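Local coordinates for protein-tyrosine-phosphatase PTP1 (Arabidopsis thaliana, PDB 6KRW) that removes phosphate from phosphotyrosine residues of proteins, including the MAP kinase MPK6, and modulates plant defence together with MKP1, at residues C13-I24 / Y292-T303; Y89-T97 / S104-P112. All coordinates share one frame; numbering follows the deposited sequence.

Contact 1: residues C13-I24 / Y292-T303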
loop_
_atom_site.group_PDB
_atom_site.type_symbol
_atom_site.label_atom_id
_atom_site.label_comp_id
_atom_site.label_asym_id
_atom_site.label_seq_id
_atom_site.Cartn_x
_atom_site.Cartn_y
_atom_site.Cartn_z
ATOM N N CYS A 13 -16.767 -13.880 9.218
ATOM C CA CYS A 13 -16.063 -14.363 8.004
ATOM C C CYS A 13 -17.006 -15.230 7.145
ATOM O O CYS A 13 -16.957 -15.105 5.911
ATOM C CB CYS A 13 -14.806 -15.143 8.383
ATOM S SG CYS A 13 -13.484 -14.098 9.046
ATOM N N HIS A 14 -17.802 -16.105 7.764
ATOM C CA HIS A 14 -18.764 -16.941 7.005
ATOM C C HIS A 14 -19.776 -16.044 6.296
ATOM O O HIS A 14 -20.066 -16.246 5.112
ATOM C CB HIS A 14 -19.451 -17.957 7.926
ATOM C CG HIS A 14 -18.619 -19.160 8.206
ATOM N ND1 HIS A 14 -18.365 -20.119 7.246
ATOM C CD2 HIS A 14 -17.989 -19.561 9.325
ATOM C CE1 HIS A 14 -17.607 -21.065 7.765
ATOM N NE2 HIS A 14 -17.368 -20.741 9.039
ATOM N N GLN A 15 -20.289 -15.056 7.010
ATOM C CA GLN A 15 -21.281 -14.121 6.429
ATOM C C GLN A 15 -20.651 -13.384 5.255
ATOM O O GLN A 15 -21.271 -13.327 4.175
ATOM C CB GLN A 15 -21.745 -13.157 7.513
ATOM C CG GLN A 15 -22.660 -13.812 8.535
ATOM C CD GLN A 15 -22.738 -13.000 9.806
ATOM O OE1 GLN A 15 -22.229 -11.882 9.874
ATOM N NE2 GLN A 15 -23.332 -13.581 10.834
ATOM N N ALA A 16 -19.443 -12.863 5.440
ATOM C CA ALA A 16 -18.740 -12.159 4.347
ATOM C C ALA A 16 -18.461 -13.126 3.195
ATOM O O ALA A 16 -18.596 -12.734 2.040
ATOM C CB ALA A 16 -17.472 -11.539 4.846
ATOM N N LEU A 17 -18.035 -14.349 3.512
ATOM C CA LEU A 17 -17.673 -15.295 2.426
ATOM C C LEU A 17 -18.891 -15.539 1.534
ATOM O O LEU A 17 -18.752 -15.567 0.304
ATOM C CB LEU A 17 -17.169 -16.601 3.037
ATOM C CG LEU A 17 -16.773 -17.684 2.034
ATOM C CD1 LEU A 17 -15.779 -17.192 0.996
ATOM C CD2 LEU A 17 -16.207 -18.897 2.759
ATOM N N GLY A 18 -20.059 -15.759 2.117
ATOM C CA GLY A 18 -21.253 -16.010 1.296
ATOM C C GLY A 18 -21.535 -14.838 0.380
ATOM O O GLY A 18 -21.920 -15.057 -0.800
ATOM N N VAL A 19 -21.370 -13.613 0.886
ATOM C CA VAL A 19 -21.615 -12.414 0.051
ATOM C C VAL A 19 -20.574 -12.282 -1.059
ATOM O O VAL A 19 -20.964 -12.147 -2.225
ATOM C CB VAL A 19 -21.690 -11.163 0.940
ATOM C CG1 VAL A 19 -21.668 -9.924 0.075
ATOM C CG2 VAL A 19 -22.909 -11.234 1.858
ATOM N N PHE A 20 -19.287 -12.340 -0.724
ATOM C CA PHE A 20 -18.227 -12.156 -1.749
ATOM C C PHE A 20 -18.263 -13.304 -2.765
ATOM O O PHE A 20 -18.067 -13.049 -3.957
ATOM C CB PHE A 20 -16.865 -12.011 -1.068
ATOM C CG PHE A 20 -16.624 -10.627 -0.517
ATOM C CD1 PHE A 20 -16.136 -9.634 -1.340
ATOM C CD2 PHE A 20 -16.811 -10.333 0.821
ATOM C CE1 PHE A 20 -15.868 -8.368 -0.848
ATOM C CE2 PHE A 20 -16.583 -9.048 1.302
ATOM C CZ PHE A 20 -16.147 -8.063 0.463
ATOM N N ARG A 21 -18.511 -14.520 -2.302
ATOM C CA ARG A 21 -18.566 -15.678 -3.231
ATOM C C ARG A 21 -19.758 -15.486 -4.171
ATOM O O ARG A 21 -19.640 -15.784 -5.371
ATOM C CB ARG A 21 -18.646 -16.985 -2.439
ATOM C CG ARG A 21 -18.542 -18.238 -3.285
ATOM C CD ARG A 21 -18.685 -19.448 -2.380
ATOM N NE ARG A 21 -17.433 -19.793 -1.722
ATOM C CZ ARG A 21 -17.326 -20.498 -0.598
ATOM N NH1 ARG A 21 -18.400 -20.923 0.046
ATOM N NH2 ARG A 21 -16.128 -20.757 -0.106
ATOM N N GLY A 22 -20.880 -14.995 -3.640
ATOM C CA GLY A 22 -22.044 -14.736 -4.502
ATOM C C GLY A 22 -21.713 -13.699 -5.561
ATOM O O GLY A 22 -22.213 -13.826 -6.687
ATOM N N LYS A 23 -20.907 -12.695 -5.227
ATOM C CA LYS A 23 -20.474 -11.680 -6.217
ATOM C C LYS A 23 -19.641 -12.332 -7.326
ATOM O O LYS A 23 -19.881 -12.044 -8.495
ATOM C CB LYS A 23 -19.708 -10.559 -5.513
ATOM C CG LYS A 23 -20.553 -9.746 -4.540
ATOM C CD LYS A 23 -21.397 -8.731 -5.235
ATOM C CE LYS A 23 -22.181 -7.859 -4.281
ATOM N NZ LYS A 23 -21.308 -6.826 -3.684
ATOM N N ILE A 24 -18.693 -13.193 -6.975
ATOM C CA ILE A 24 -17.802 -13.824 -8.003
ATOM C C ILE A 24 -18.628 -14.770 -8.880
ATOM O O ILE A 24 -18.271 -14.952 -10.071
ATOM C CB ILE A 24 -16.595 -14.505 -7.328
ATOM C CG1 ILE A 24 -15.613 -13.414 -6.891
ATOM C CG2 ILE A 24 -15.937 -15.532 -8.227
ATOM C CD1 ILE A 24 -14.487 -13.893 -6.058
ATOM N N TYR A 292 -11.702 -9.046 -5.385
ATOM C CA TYR A 292 -12.781 -9.973 -4.973
ATOM C C TYR A 292 -12.212 -11.390 -4.822
ATOM O O TYR A 292 -12.489 -12.049 -3.832
ATOM C CB TYR A 292 -13.905 -9.979 -5.996
ATOM C CG TYR A 292 -15.007 -8.990 -5.709
ATOM C CD1 TYR A 292 -16.004 -9.316 -4.817
ATOM C CD2 TYR A 292 -15.058 -7.760 -6.336
ATOM C CE1 TYR A 292 -17.029 -8.442 -4.531
ATOM C CE2 TYR A 292 -16.090 -6.874 -6.067
ATOM C CZ TYR A 292 -17.065 -7.220 -5.162
ATOM O OH TYR A 292 -18.113 -6.375 -4.842
ATOM N N ASN A 293 -11.407 -11.826 -5.794
ATOM C CA ASN A 293 -10.879 -13.214 -5.779
ATOM C C ASN A 293 -9.979 -13.390 -4.561
ATOM O O ASN A 293 -10.092 -14.427 -3.891
ATOM C CB ASN A 293 -10.159 -13.500 -7.091
ATOM C CG ASN A 293 -11.119 -13.711 -8.235
ATOM O OD1 ASN A 293 -12.160 -14.316 -8.060
ATOM N ND2 ASN A 293 -10.750 -13.279 -9.424
ATOM N N ALA A 294 -9.118 -12.412 -4.282
ATOM C CA ALA A 294 -8.187 -12.545 -3.145
ATOM C C ALA A 294 -8.997 -12.559 -1.851
ATOM O O ALA A 294 -8.643 -13.257 -0.904
ATOM C CB ALA A 294 -7.143 -11.455 -3.146
ATOM N N ILE A 295 -10.004 -11.685 -1.743
ATOM C CA ILE A 295 -10.794 -11.633 -0.486
ATOM C C ILE A 295 -11.545 -12.958 -0.292
ATOM O O ILE A 295 -11.540 -13.492 0.823
ATOM C CB ILE A 295 -11.751 -10.428 -0.527
ATOM C CG1 ILE A 295 -10.978 -9.115 -0.407
ATOM C CG2 ILE A 295 -12.815 -10.540 0.553
ATOM C CD1 ILE A 295 -11.732 -7.877 -0.876
ATOM N N VAL A 296 -12.147 -13.496 -1.349
ATOM C CA VAL A 296 -12.816 -14.822 -1.247
ATOM C C VAL A 296 -11.798 -15.881 -0.828
ATOM O O VAL A 296 -12.115 -16.663 0.095
ATOM C CB VAL A 296 -13.536 -15.188 -2.553
ATOM C CG1 VAL A 296 -13.894 -16.665 -2.605
ATOM C CG2 VAL A 296 -14.773 -14.331 -2.732
ATOM N N ASP A 297 -10.644 -15.931 -1.491
ATOM C CA ASP A 297 -9.626 -16.990 -1.219
ATOM C C ASP A 297 -9.176 -16.871 0.239
ATOM O O ASP A 297 -9.036 -17.907 0.911
ATOM C CB ASP A 297 -8.442 -16.872 -2.172
ATOM C CG ASP A 297 -8.795 -17.267 -3.593
ATOM O OD1 ASP A 297 -9.908 -17.804 -3.795
ATOM O OD2 ASP A 297 -7.975 -16.986 -4.505
ATOM N N GLU A 298 -9.035 -15.627 0.731
ATOM C CA GLU A 298 -8.540 -15.474 2.113
ATOM C C GLU A 298 -9.640 -15.859 3.101
ATOM O O GLU A 298 -9.337 -16.482 4.133
ATOM C CB GLU A 298 -7.969 -14.088 2.362
ATOM C CG GLU A 298 -7.274 -13.996 3.700
ATOM C CD GLU A 298 -6.083 -14.915 3.868
ATOM O OE1 GLU A 298 -5.598 -15.410 2.853
ATOM O OE2 GLU A 298 -5.647 -15.085 5.004
ATOM N N LEU A 299 -10.880 -15.455 2.839
ATOM C CA LEU A 299 -12.016 -15.841 3.715
ATOM C C LEU A 299 -12.186 -17.370 3.739
ATOM O O LEU A 299 -12.575 -17.883 4.804
ATOM C CB LEU A 299 -13.301 -15.157 3.251
ATOM C CG LEU A 299 -13.374 -13.653 3.521
ATOM C CD1 LEU A 299 -14.579 -13.028 2.844
ATOM C CD2 LEU A 299 -13.390 -13.372 5.025
ATOM N N GLU A 300 -11.876 -18.076 2.646
ATOM C CA GLU A 300 -11.924 -19.561 2.638
ATOM C C GLU A 300 -10.834 -20.115 3.563
ATOM O O GLU A 300 -11.150 -21.050 4.327
ATOM C CB GLU A 300 -11.784 -20.091 1.217
ATOM C CG GLU A 300 -13.023 -19.905 0.395
ATOM C CD GLU A 300 -12.912 -20.305 -1.068
ATOM O OE1 GLU A 300 -11.772 -20.589 -1.556
ATOM O OE2 GLU A 300 -13.988 -20.367 -1.716
ATOM N N ASP A 301 -9.633 -19.531 3.540
ATOM C CA ASP A 301 -8.543 -19.945 4.462
ATOM C C ASP A 301 -8.962 -19.683 5.908
ATOM O O ASP A 301 -8.769 -20.578 6.746
ATOM C CB ASP A 301 -7.255 -19.188 4.177
ATOM C CG ASP A 301 -6.439 -19.783 3.057
ATOM O OD1 ASP A 301 -6.880 -20.788 2.482
ATOM O OD2 ASP A 301 -5.374 -19.229 2.776
ATOM N N LEU A 302 -9.545 -18.509 6.176
ATOM C CA LEU A 302 -9.845 -18.100 7.574
ATOM C C LEU A 302 -10.939 -19.006 8.150
ATOM O O LEU A 302 -10.949 -19.207 9.376
ATOM C CB LEU A 302 -10.250 -16.622 7.614
ATOM C CG LEU A 302 -9.110 -15.631 7.376
ATOM C CD1 LEU A 302 -9.652 -14.252 7.025
ATOM C CD2 LEU A 302 -8.178 -15.567 8.583
ATOM N N THR A 303 -11.798 -19.569 7.298
ATOM C CA THR A 303 -12.962 -20.355 7.789
ATOM C C THR A 303 -12.740 -21.852 7.577
ATOM O O THR A 303 -13.670 -22.623 7.884
ATOM C CB THR A 303 -14.252 -19.916 7.097
ATOM O OG1 THR A 303 -14.099 -20.073 5.682
ATOM C CG2 THR A 303 -14.603 -18.487 7.441
HETATM O O HOH W 1 -15.231 -19.863 -3.932
#

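Contact 2: residues Y89-T97 / S104-P112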
loop_
_atom_site.group_PDB
_atom_site.type_symbol
_atom_site.label_atom_id
_atom_site.label_comp_id
_atom_site.label_asym_id
_atom_site.label_seq_id
_atom_site.Cartn_x
_atom_site.Cartn_y
_atom_site.Cartn_z
ATOM N N TYR A 89 7.000 18.436 1.266
ATOM C CA TYR A 89 6.277 17.623 0.267
ATOM C C TYR A 89 6.980 16.278 -0.005
ATOM O O TYR A 89 8.171 16.215 -0.313
ATOM C CB TYR A 89 6.125 18.383 -1.049
ATOM C CG TYR A 89 5.407 17.549 -2.060
ATOM C CD1 TYR A 89 4.059 17.293 -1.937
ATOM C CD2 TYR A 89 6.097 16.906 -3.087
ATOM C CE1 TYR A 89 3.391 16.469 -2.821
ATOM C CE2 TYR A 89 5.446 16.074 -3.979
ATOM C CZ TYR A 89 4.092 15.834 -3.841
ATOM O OH TYR A 89 3.404 15.021 -4.679
ATOM N N VAL A 90 6.185 15.238 0.065
ATOM C CA VAL A 90 6.502 13.906 -0.489
ATOM C C VAL A 90 5.243 13.379 -1.164
ATOM O O VAL A 90 4.116 13.661 -0.699
ATOM C CB VAL A 90 7.056 12.994 0.607
ATOM C CG1 VAL A 90 6.152 12.863 1.787
ATOM C CG2 VAL A 90 7.391 11.608 0.058
ATOM N N ASN A 91 5.391 12.654 -2.262
ATOM C CA ASN A 91 4.242 12.076 -2.986
ATOM C C ASN A 91 3.753 10.871 -2.199
ATOM O O ASN A 91 4.179 9.735 -2.473
ATOM C CB ASN A 91 4.574 11.812 -4.438
ATOM C CG ASN A 91 3.340 11.494 -5.243
ATOM O OD1 ASN A 91 2.459 10.760 -4.786
ATOM N ND2 ASN A 91 3.285 12.023 -6.458
ATOM N N ALA A 92 2.899 11.099 -1.212
ATOM C CA ALA A 92 2.499 10.052 -0.263
ATOM C C ALA A 92 1.188 10.481 0.379
ATOM O O ALA A 92 1.054 11.704 0.697
ATOM C CB ALA A 92 3.550 9.836 0.796
ATOM N N SER A 93 0.279 9.547 0.532
ATOM C CA SER A 93 -1.094 9.795 1.023
ATOM C C SER A 93 -1.404 8.903 2.207
ATOM O O SER A 93 -1.090 7.697 2.179
ATOM C CB SER A 93 -2.071 9.475 -0.080
ATOM O OG SER A 93 -1.826 10.230 -1.235
ATOM N N LEU A 94 -2.013 9.424 3.258
ATOM C CA LEU A 94 -2.582 8.624 4.343
ATOM C C LEU A 94 -3.866 7.948 3.920
ATOM O O LEU A 94 -4.835 8.635 3.531
ATOM C CB LEU A 94 -2.858 9.475 5.569
ATOM C CG LEU A 94 -3.318 8.686 6.783
ATOM C CD1 LEU A 94 -2.224 7.752 7.276
ATOM C CD2 LEU A 94 -3.777 9.622 7.875
ATOM N N ILE A 95 -3.892 6.620 3.964
ATOM C CA ILE A 95 -5.085 5.814 3.686
ATOM C C ILE A 95 -5.559 5.267 4.999
ATOM O O ILE A 95 -4.879 4.442 5.617
ATOM C CB ILE A 95 -4.807 4.699 2.659
ATOM C CG1 ILE A 95 -4.037 5.198 1.448
ATOM C CG2 ILE A 95 -6.095 3.999 2.282
ATOM C CD1 ILE A 95 -4.740 6.268 0.653
ATOM N N LYS A 96 -6.719 5.733 5.459
ATOM C CA LYS A 96 -7.234 5.398 6.795
ATOM C C LYS A 96 -8.750 5.311 6.692
ATOM O O LYS A 96 -9.371 6.296 6.313
ATOM C CB LYS A 96 -6.755 6.409 7.834
ATOM C CG LYS A 96 -7.219 6.157 9.252
ATOM C CD LYS A 96 -6.651 7.152 10.240
ATOM C CE LYS A 96 -7.042 6.812 11.661
ATOM N NZ LYS A 96 -6.511 7.793 12.640
ATOM N N THR A 97 -9.329 4.196 7.067
ATOM C CA THR A 97 -10.783 3.973 6.981
ATOM C C THR A 97 -11.400 4.020 8.380
ATOM O O THR A 97 -12.584 4.244 8.491
ATOM C CB THR A 97 -11.085 2.636 6.311
ATOM O OG1 THR A 97 -10.540 1.602 7.147
ATOM C CG2 THR A 97 -10.502 2.556 4.924
ATOM N N SER A 104 -5.210 -1.585 10.284
ATOM C CA SER A 104 -4.001 -0.872 9.827
ATOM C C SER A 104 -4.386 0.398 9.064
ATOM O O SER A 104 -5.393 0.401 8.317
ATOM C CB SER A 104 -3.151 -1.717 8.927
ATOM O OG SER A 104 -2.858 -2.990 9.529
ATOM N N GLN A 105 -3.524 1.390 9.189
ATOM C CA GLN A 105 -3.522 2.532 8.272
ATOM C C GLN A 105 -2.331 2.362 7.334
ATOM O O GLN A 105 -1.324 1.673 7.717
ATOM C CB GLN A 105 -3.510 3.846 9.046
ATOM C CG GLN A 105 -2.242 4.150 9.788
ATOM C CD GLN A 105 -2.356 5.363 10.681
ATOM O OE1 GLN A 105 -3.176 6.277 10.433
ATOM N NE2 GLN A 105 -1.506 5.399 11.703
ATOM N N PHE A 106 -2.446 2.922 6.160
ATOM C CA PHE A 106 -1.396 2.833 5.130
ATOM C C PHE A 106 -0.896 4.200 4.736
ATOM O O PHE A 106 -1.626 5.201 4.779
ATOM C CB PHE A 106 -1.876 2.112 3.876
ATOM C CG PHE A 106 -2.681 0.878 4.143
ATOM C CD1 PHE A 106 -4.055 0.927 4.266
ATOM C CD2 PHE A 106 -2.062 -0.364 4.246
ATOM C CE1 PHE A 106 -4.808 -0.202 4.513
ATOM C CE2 PHE A 106 -2.814 -1.507 4.465
ATOM C CZ PHE A 106 -4.185 -1.438 4.601
ATOM N N ILE A 107 0.331 4.252 4.281
ATOM C CA ILE A 107 0.865 5.330 3.440
ATOM C C ILE A 107 1.004 4.813 2.025
ATOM O O ILE A 107 1.867 3.927 1.788
ATOM C CB ILE A 107 2.140 5.949 3.995
ATOM C CG1 ILE A 107 1.859 6.667 5.315
ATOM C CG2 ILE A 107 2.759 6.883 2.984
ATOM C CD1 ILE A 107 3.111 7.140 6.015
ATOM N N ALA A 108 0.158 5.272 1.126
ATOM C CA ALA A 108 0.238 4.924 -0.304
ATOM C C ALA A 108 1.159 5.919 -0.957
ATOM O O ALA A 108 0.917 7.133 -0.848
ATOM C CB ALA A 108 -1.121 4.897 -0.938
ATOM N N THR A 109 2.238 5.443 -1.584
ATOM C CA THR A 109 3.245 6.368 -2.120
ATOM C C THR A 109 3.783 5.835 -3.451
ATOM O O THR A 109 3.553 4.666 -3.768
ATOM C CB THR A 109 4.326 6.617 -1.061
ATOM O OG1 THR A 109 5.205 7.631 -1.513
ATOM C CG2 THR A 109 5.124 5.368 -0.750
ATOM N N GLN A 110 4.423 6.679 -4.225
ATOM C CA GLN A 110 5.037 6.286 -5.510
ATOM C C GLN A 110 6.351 5.554 -5.235
ATOM O O GLN A 110 6.885 5.642 -4.141
ATOM C CB GLN A 110 5.303 7.524 -6.359
ATOM C CG GLN A 110 6.391 8.395 -5.781
ATOM C CD GLN A 110 6.592 9.688 -6.524
ATOM O OE1 GLN A 110 5.816 10.043 -7.413
ATOM N NE2 GLN A 110 7.690 10.352 -6.199
ATOM N N GLY A 111 6.778 4.788 -6.224
ATOM C CA GLY A 111 8.118 4.163 -6.153
ATOM C C GLY A 111 9.100 5.338 -6.136
ATOM O O GLY A 111 9.032 6.222 -6.996
ATOM N N PRO A 112 10.023 5.520 -5.124
ATOM C CA PRO A 112 10.930 6.673 -4.976
ATOM C C PRO A 112 11.802 6.921 -6.205
ATOM O O PRO A 112 12.249 5.965 -6.852
ATOM C CB PRO A 112 11.801 6.343 -3.760
ATOM C CG PRO A 112 10.928 5.414 -2.957
ATOM C CD PRO A 112 10.101 4.646 -3.952
HETATM O O HOH W 2 -3.820 8.344 12.140
HETATM O O HOH W 3 -7.501 2.394 8.406
#

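Contact 1: residues C13-I24 / Y292-T303
F20 lies with one ring face on I295: CG2 of I295 stands 3.8 Å from the ring centroid and only 5° off its normal, the geometry of a CH-pi contact. At its rim the same ring meets Y292, CD1 to CD1 at 3.5 Å; the planes cross obliquely at 56°. The phenolic OH of Y292 bonds to E33 of helix 27-39, which also forms a salt bridge with K23, and the K23 NZ to Y292 OH bond is weak at 3.4 Å. A second CH-pi contact lies toward the other end, where CG2 of T303 sits over the H14 ring, 3.9 Å from its centroid, while NE2 of H14 bonds to T306. L17 turns CG anti to its own N, which brings CD1 against CG of E300, the two chains crossing at about a right angle, and CD2 to the OG1 of T303. R21 bends at chi3 and lays its guanidinium over CG of L17; its NH2 makes a salt bridge to OE2 of E300 at 2.7 Å, coming from the anti side and somewhat out of the carboxylate plane, and a water joins NE to the same oxygen. V296 and L299 fill holes in helix 13-24 as L17 and F20 do in helix 292-303. With the axes 9.3 Å apart at closest approach and at 143°, this is knobs-into-holes packing of two roughly antiparallel helices, here joining the N-terminal helix to the last helix of the phosphatase fold.

Contact 2: residues Y89-T97 / S104-P112
Q110 and N91 meet through their side-chain amides, which stack with planes 25° apart. From CB, Q110 places CG between its backbone N and carbonyl carbon (chi1 69°), and the extended chain then crosses the N91 side chain at about a right angle. CD approaches CB of N91 to 3.6 Å. OE1 stands 3.4 Å from ND2 of N91 at an angle too poor for a hydrogen bond, and ND2 bonds to O of V68 instead. The Q110 amide is held by backbone, OE1 accepting from N of R64 and NE2 donating to O of K62. Replaced by alanine, this residue would lose its amide, which would probably leave N of R64 and O of K62 without their mates and one side of the N91 amide without its stacking partner. Next to it, OG1 of T109 donates to O of N91 at 2.5 Å, closing the end of an antiparallel ladder in which S93 pairs with A108 and I95 with F106, each through two backbone bonds; I95 N to F106 O is nearly straight at 174°. CG1 of I95 packs 3.8 Å from CB of A108. In this beta hairpin, strand 106-109 lies between 92-95 and 233-236, with M123 of helix 117-126 against A92 and I107, and F274 of helix 267-277 against I95.

Contact 1 and contact 2 do not touch: their centres are 27 Å apart and their nearest atoms about 11 Å. Along the chain the hairpin of contact 2 is nested within the loop that contact 1 closes by bringing helix 7-24 against helix 285-303. Helix 242-259 reaches toward both, since I257 and L258 meet the first helix of contact 1 and Q255 bonds to S104 of contact 2. The catalytic site lies nearer the hairpin: the side chain of Q110 is about 8 Å from that of the nucleophile C237, and about 5 Å from G240, a probable substrate-binding residue. Contact 1 is away from the annotated sites.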